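Local coordinates for mitochondrial antiviral signaling protein (MAVS) (Equus caballus, PDB 4O9L) that probably relays antiviral innate immune signals by assembling into prion-like filaments through its caspase recruitment domain, at residues 20-32 and 49-62. The protein carries 1 engineered substitution. Numbering follows the deposited sequence.
Sequences SNFSRIHVLRILP and YERWGNQDTLLELF. Engineered in segment 20-32: Arg-29 (natural residue Glu).
Asn-54 joins the two segments with both ends of its amide. Asn-54 OD1 accepts a hydrogen bond from the backbone N-H of Val-27 (N to OD1 2.8 Å), in the carbonyl plane and almost straight (177°). Asn-54 ND2 donates to Ile-25 O at 2.9 Å, with that oxygen tilted slightly from the amide plane. A water accepts from ND2 as well and donates to Ser-23 O. These bonds fix the rotation of the amide. CG of Asn-54 lies opposite its own backbone N (chi1 -161°), which carries the group across to the chain entering helix 27-30.

Val-27 is a knob in a hole formed by Tyr-49, Asn-54, Thr-57 and Leu-58. Its CG1 meets Thr-57 CG2, while CG2 lies beside Asn-54 OD1. Leu-28 crosses Tyr-49 at about a right angle and sets CG over one ring face, 3.6 Å from the ring centroid, a CH-pi contact. At the far end of that ring, His-26 NE2 donates to Tyr-49 OH at 3.2 Å; the bond is bent (139°), with the hydroxyl near the imidazole plane.

The contact belongs to the helical caspase recruitment domain, of the death-fold clan, and packs helix 27-30 and the preceding turn on helix 39-66. Deeper in, Ile-25 CD1 meets Phe-62 CZ at 3.9 Å, and Ile-25 CG2 meets Leu-58 CD1. Leu-61 splits its methyls, CD2 to Ile-30 CG2 and CD1 to Leu-31 CD2. Leu-79 of helix 71-81 touches both Ile-25 and Ile-30.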
loop_
_atom_site.group_PDB
_atom_site.type_symbol
_atom_site.label_atom_id
_atom_site.label_comp_id
_atom_site.label_asym_id
_atom_site.label_seq_id
_atom_site.Cartn_x
_atom_site.Cartn_y
_atom_site.Cartn_z
ATOM N N SER A 20 4.544 5.130 10.634
ATOM C CA SER A 20 5.658 6.055 10.445
ATOM C C SER A 20 6.846 5.390 9.748
ATOM O O SER A 20 7.656 6.066 9.109
ATOM C CB SER A 20 6.075 6.718 11.760
ATOM O OG SER A 20 6.797 5.822 12.574
ATOM N N ASN A 21 6.934 4.066 9.848
ATOM C CA ASN A 21 7.932 3.309 9.095
ATOM C C ASN A 21 7.737 3.433 7.592
ATOM O O ASN A 21 8.679 3.211 6.816
ATOM C CB ASN A 21 7.887 1.824 9.468
ATOM C CG ASN A 21 8.366 1.555 10.882
ATOM O OD1 ASN A 21 8.604 2.483 11.661
ATOM N ND2 ASN A 21 8.507 0.269 11.224
ATOM N N PHE A 22 6.513 3.776 7.187
ATOM C CA PHE A 22 6.129 3.771 5.777
ATOM C C PHE A 22 6.045 5.179 5.188
ATOM O O PHE A 22 5.644 5.364 4.039
ATOM C CB PHE A 22 4.810 2.991 5.603
ATOM C CG PHE A 22 4.956 1.513 5.888
ATOM C CD1 PHE A 22 5.358 0.638 4.886
ATOM C CD2 PHE A 22 4.759 1.012 7.165
ATOM C CE1 PHE A 22 5.539 -0.721 5.149
ATOM C CE2 PHE A 22 4.934 -0.341 7.440
ATOM C CZ PHE A 22 5.320 -1.211 6.427
ATOM N N SER A 23 6.458 6.176 5.966
ATOM C CA SER A 23 6.239 7.571 5.581
ATOM C C SER A 23 7.048 8.042 4.368
ATOM O O SER A 23 6.735 9.072 3.769
ATOM C CB SER A 23 6.488 8.505 6.768
ATOM O OG SER A 23 7.870 8.585 7.058
ATOM N N ARG A 24 8.085 7.299 4.002
ATOM C CA ARG A 24 8.923 7.706 2.876
ATOM C C ARG A 24 8.468 7.140 1.530
ATOM O O ARG A 24 9.108 7.376 0.505
ATOM C CB ARG A 24 10.404 7.405 3.147
ATOM C CG ARG A 24 11.093 8.503 3.963
ATOM C CD ARG A 24 12.401 8.019 4.592
ATOM N NE ARG A 24 12.176 6.897 5.502
ATOM C CZ ARG A 24 11.784 7.021 6.767
ATOM N NH1 ARG A 24 11.595 5.942 7.515
ATOM N NH2 ARG A 24 11.575 8.224 7.282
ATOM N N ILE A 25 7.359 6.407 1.528
ATOM C CA ILE A 25 6.708 6.063 0.270
ATOM C C ILE A 25 6.294 7.391 -0.356
ATOM O O ILE A 25 5.800 8.279 0.345
ATOM C CB ILE A 25 5.458 5.186 0.514
ATOM C CG1 ILE A 25 5.872 3.844 1.124
ATOM C CG2 ILE A 25 4.646 4.980 -0.779
ATOM C CD1 ILE A 25 4.698 2.943 1.480
ATOM N N HIS A 26 6.534 7.555 -1.653
ATOM C CA HIS A 26 5.996 8.698 -2.373
ATOM C C HIS A 26 4.787 8.195 -3.147
ATOM O O HIS A 26 4.934 7.383 -4.063
ATOM C CB HIS A 26 7.026 9.278 -3.338
ATOM C CG HIS A 26 6.542 10.483 -4.086
ATOM N ND1 HIS A 26 7.093 10.890 -5.284
ATOM C CD2 HIS A 26 5.560 11.374 -3.804
ATOM C CE1 HIS A 26 6.470 11.976 -5.707
ATOM N NE2 HIS A 26 5.533 12.289 -4.828
ATOM N N VAL A 27 3.601 8.667 -2.781
ATOM C CA VAL A 27 2.364 8.123 -3.347
ATOM C C VAL A 27 2.342 8.134 -4.874
ATOM O O VAL A 27 2.016 7.125 -5.516
ATOM C CB VAL A 27 1.115 8.851 -2.791
ATOM C CG1 VAL A 27 -0.145 8.493 -3.607
ATOM C CG2 VAL A 27 0.919 8.498 -1.330
ATOM N N LEU A 28 2.716 9.261 -5.466
ATOM C CA LEU A 28 2.614 9.400 -6.913
ATOM C C LEU A 28 3.515 8.408 -7.631
ATOM O O LEU A 28 3.146 7.860 -8.666
ATOM C CB LEU A 28 2.927 10.832 -7.344
ATOM C CG LEU A 28 1.839 11.878 -7.092
ATOM C CD1 LEU A 28 2.157 13.137 -7.921
ATOM C CD2 LEU A 28 0.448 11.338 -7.430
ATOM N N ARG A 29 4.692 8.163 -7.066
ATOM C CA ARG A 29 5.629 7.219 -7.651
ATOM C C ARG A 29 5.167 5.772 -7.528
ATOM O O ARG A 29 5.376 4.982 -8.443
ATOM C CB ARG A 29 7.012 7.369 -7.013
ATOM C CG ARG A 29 8.029 6.405 -7.573
ATOM C CD ARG A 29 9.411 6.614 -6.977
ATOM N NE ARG A 29 10.374 5.730 -7.620
ATOM C CZ ARG A 29 11.602 5.511 -7.171
ATOM N NH1 ARG A 29 12.407 4.681 -7.829
ATOM N NH2 ARG A 29 12.013 6.120 -6.064
ATOM N N ILE A 30 4.535 5.419 -6.415
ATOM C CA ILE A 30 4.176 4.020 -6.192
ATOM C C ILE A 30 2.900 3.585 -6.925
ATOM O O ILE A 30 2.803 2.426 -7.340
ATOM C CB ILE A 30 4.103 3.645 -4.687
ATOM C CG1 ILE A 30 4.216 2.112 -4.519
ATOM C CG2 ILE A 30 2.816 4.191 -4.052
ATOM C CD1 ILE A 30 4.439 1.625 -3.068
ATOM N N LEU A 31 1.951 4.515 -7.101
ATOM C CA LEU A 31 0.636 4.212 -7.697
ATOM C C LEU A 31 0.644 3.353 -8.986
ATOM O O LEU A 31 -0.079 2.357 -9.054
ATOM C CB LEU A 31 -0.189 5.491 -7.923
ATOM C CG LEU A 31 -0.852 6.164 -6.722
ATOM C CD1 LEU A 31 -1.549 7.461 -7.144
ATOM C CD2 LEU A 31 -1.856 5.226 -6.059
ATOM N N PRO A 32 1.453 3.729 -10.005
ATOM C CA PRO A 32 1.368 2.963 -11.253
ATOM C C PRO A 32 1.857 1.520 -11.106
ATOM O O PRO A 32 1.563 0.699 -11.981
ATOM C CB PRO A 32 2.304 3.727 -12.206
ATOM C CG PRO A 32 2.558 5.051 -11.555
ATOM C CD PRO A 32 2.466 4.799 -10.096
ATOM N N TYR A 49 -4.139 12.897 -3.850
ATOM C CA TYR A 49 -2.783 13.372 -3.606
ATOM C C TYR A 49 -2.681 14.874 -3.836
ATOM O O TYR A 49 -2.156 15.605 -2.992
ATOM C CB TYR A 49 -1.765 12.634 -4.494
ATOM C CG TYR A 49 -0.341 13.084 -4.242
ATOM C CD1 TYR A 49 0.439 12.471 -3.266
ATOM C CD2 TYR A 49 0.213 14.138 -4.963
ATOM C CE1 TYR A 49 1.733 12.894 -3.020
ATOM C CE2 TYR A 49 1.504 14.567 -4.725
ATOM C CZ TYR A 49 2.262 13.941 -3.755
ATOM O OH TYR A 49 3.549 14.373 -3.524
ATOM N N GLU A 50 -3.172 15.334 -4.981
ATOM C CA GLU A 50 -3.028 16.742 -5.340
ATOM C C GLU A 50 -3.612 17.650 -4.259
ATOM O O GLU A 50 -3.011 18.664 -3.895
ATOM C CB GLU A 50 -3.690 17.036 -6.689
ATOM C CG GLU A 50 -3.606 18.510 -7.090
ATOM C CD GLU A 50 -4.233 18.785 -8.445
ATOM O OE1 GLU A 50 -3.919 18.055 -9.407
ATOM O OE2 GLU A 50 -5.041 19.732 -8.553
ATOM N N ARG A 51 -4.766 17.251 -3.726
ATOM C CA ARG A 51 -5.490 18.053 -2.748
ATOM C C ARG A 51 -4.943 17.930 -1.318
ATOM O O ARG A 51 -4.755 18.939 -0.624
ATOM C CB ARG A 51 -6.987 17.694 -2.781
ATOM C CG ARG A 51 -7.838 18.520 -1.826
ATOM C CD ARG A 51 -9.331 18.415 -2.147
ATOM N NE ARG A 51 -10.105 19.290 -1.270
ATOM C CZ ARG A 51 -11.304 19.778 -1.557
ATOM N NH1 ARG A 51 -11.885 19.473 -2.711
ATOM N NH2 ARG A 51 -11.924 20.563 -0.679
ATOM N N TRP A 52 -4.694 16.693 -0.881
ATOM C CA TRP A 52 -4.358 16.425 0.526
ATOM C C TRP A 52 -2.878 16.159 0.793
ATOM O O TRP A 52 -2.430 16.216 1.940
ATOM C CB TRP A 52 -5.211 15.278 1.098
ATOM C CG TRP A 52 -6.640 15.683 1.385
ATOM C CD1 TRP A 52 -7.105 16.321 2.497
ATOM C CD2 TRP A 52 -7.776 15.479 0.531
ATOM N NE1 TRP A 52 -8.465 16.521 2.397
ATOM C CE2 TRP A 52 -8.903 16.014 1.201
ATOM C CE3 TRP A 52 -7.952 14.895 -0.726
ATOM C CZ2 TRP A 52 -10.185 15.979 0.650
ATOM C CZ3 TRP A 52 -9.225 14.856 -1.272
ATOM C CH2 TRP A 52 -10.329 15.395 -0.579
ATOM N N GLY A 53 -2.108 15.873 -0.247
ATOM C CA GLY A 53 -0.685 15.683 -0.046
ATOM C C GLY A 53 -0.342 14.248 0.314
ATOM O O GLY A 53 -1.228 13.400 0.473
ATOM N N ASN A 54 0.951 13.976 0.457
ATOM C CA ASN A 54 1.430 12.603 0.583
ATOM C C ASN A 54 0.930 11.873 1.829
ATOM O O ASN A 54 0.433 10.744 1.754
ATOM C CB ASN A 54 2.964 12.570 0.549
ATOM C CG ASN A 54 3.502 11.196 0.206
ATOM O OD1 ASN A 54 3.411 10.759 -0.950
ATOM N ND2 ASN A 54 4.065 10.499 1.208
ATOM N N GLN A 55 1.060 12.527 2.977
ATOM C CA GLN A 55 0.810 11.878 4.255
ATOM C C GLN A 55 -0.644 11.402 4.399
ATOM O O GLN A 55 -0.883 10.239 4.720
ATOM C CB GLN A 55 1.224 12.812 5.395
ATOM C CG GLN A 55 0.910 12.311 6.791
ATOM C CD GLN A 55 1.251 13.341 7.855
ATOM O OE1 GLN A 55 0.490 14.285 8.091
ATOM N NE2 GLN A 55 2.403 13.170 8.497
ATOM N N ASP A 56 -1.613 12.277 4.138
ATOM C CA ASP A 56 -3.016 11.875 4.231
ATOM C C ASP A 56 -3.419 10.900 3.127
ATOM O O ASP A 56 -4.221 9.991 3.364
ATOM C CB ASP A 56 -3.951 13.091 4.249
ATOM C CG ASP A 56 -3.906 13.843 5.572
ATOM O OD1 ASP A 56 -3.706 13.196 6.621
ATOM O OD2 ASP A 56 -4.078 15.081 5.565
ATOM N N THR A 57 -2.856 11.080 1.932
ATOM C CA THR A 57 -3.167 10.204 0.797
ATOM C C THR A 57 -2.589 8.804 1.002
ATOM O O THR A 57 -3.152 7.804 0.549
ATOM C CB THR A 57 -2.672 10.819 -0.528
ATOM O OG1 THR A 57 -3.184 12.154 -0.624
ATOM C CG2 THR A 57 -3.166 10.016 -1.726
ATOM N N LEU A 58 -1.475 8.731 1.715
ATOM C CA LEU A 58 -0.896 7.444 2.042
ATOM C C LEU A 58 -1.850 6.644 2.939
ATOM O O LEU A 58 -2.005 5.430 2.765
ATOM C CB LEU A 58 0.470 7.639 2.701
ATOM C CG LEU A 58 1.305 6.379 2.893
ATOM C CD1 LEU A 58 1.579 5.712 1.551
ATOM C CD2 LEU A 58 2.611 6.728 3.610
ATOM N N LEU A 59 -2.500 7.318 3.889
ATOM C CA LEU A 59 -3.491 6.650 4.730
ATOM C C LEU A 59 -4.610 6.100 3.846
ATOM O O LEU A 59 -5.029 4.938 3.974
ATOM C CB LEU A 59 -4.056 7.615 5.770
ATOM C CG LEU A 59 -3.107 8.018 6.907
ATOM C CD1 LEU A 59 -3.682 9.160 7.724
ATOM C CD2 LEU A 59 -2.805 6.833 7.815
ATOM N N GLU A 60 -5.079 6.937 2.925
ATOM C CA GLU A 60 -6.155 6.544 2.028
ATOM C C GLU A 60 -5.707 5.420 1.090
ATOM O O GLU A 60 -6.491 4.532 0.740
ATOM C CB GLU A 60 -6.671 7.769 1.262
ATOM C CG GLU A 60 -7.754 7.475 0.228
ATOM C CD GLU A 60 -8.971 6.781 0.809
ATOM O OE1 GLU A 60 -9.262 6.943 2.022
ATOM O OE2 GLU A 60 -9.649 6.063 0.038
ATOM N N LEU A 61 -4.439 5.447 0.705
ATOM C CA LEU A 61 -3.889 4.415 -0.171
ATOM C C LEU A 61 -3.993 3.018 0.461
ATOM O O LEU A 61 -4.396 2.054 -0.195
ATOM C CB LEU A 61 -2.431 4.730 -0.526
ATOM C CG LEU A 61 -1.708 3.676 -1.382
ATOM C CD1 LEU A 61 -2.458 3.442 -2.692
ATOM C CD2 LEU A 61 -0.259 4.076 -1.667
ATOM N N PHE A 62 -3.643 2.913 1.740
ATOM C CA PHE A 62 -3.661 1.608 2.404
ATOM C C PHE A 62 -5.075 1.066 2.556
ATOM O O PHE A 62 -5.323 -0.121 2.304
ATOM C CB PHE A 62 -2.906 1.654 3.742
ATOM C CG PHE A 62 -1.401 1.782 3.587
ATOM C CD1 PHE A 62 -0.697 0.910 2.752
ATOM C CD2 PHE A 62 -0.696 2.773 4.263
ATOM C CE1 PHE A 62 0.691 1.016 2.603
ATOM C CE2 PHE A 62 0.695 2.894 4.121
ATOM C CZ PHE A 62 1.385 2.015 3.285
HETATM O O HOH W 1 4.517 10.468 4.205
#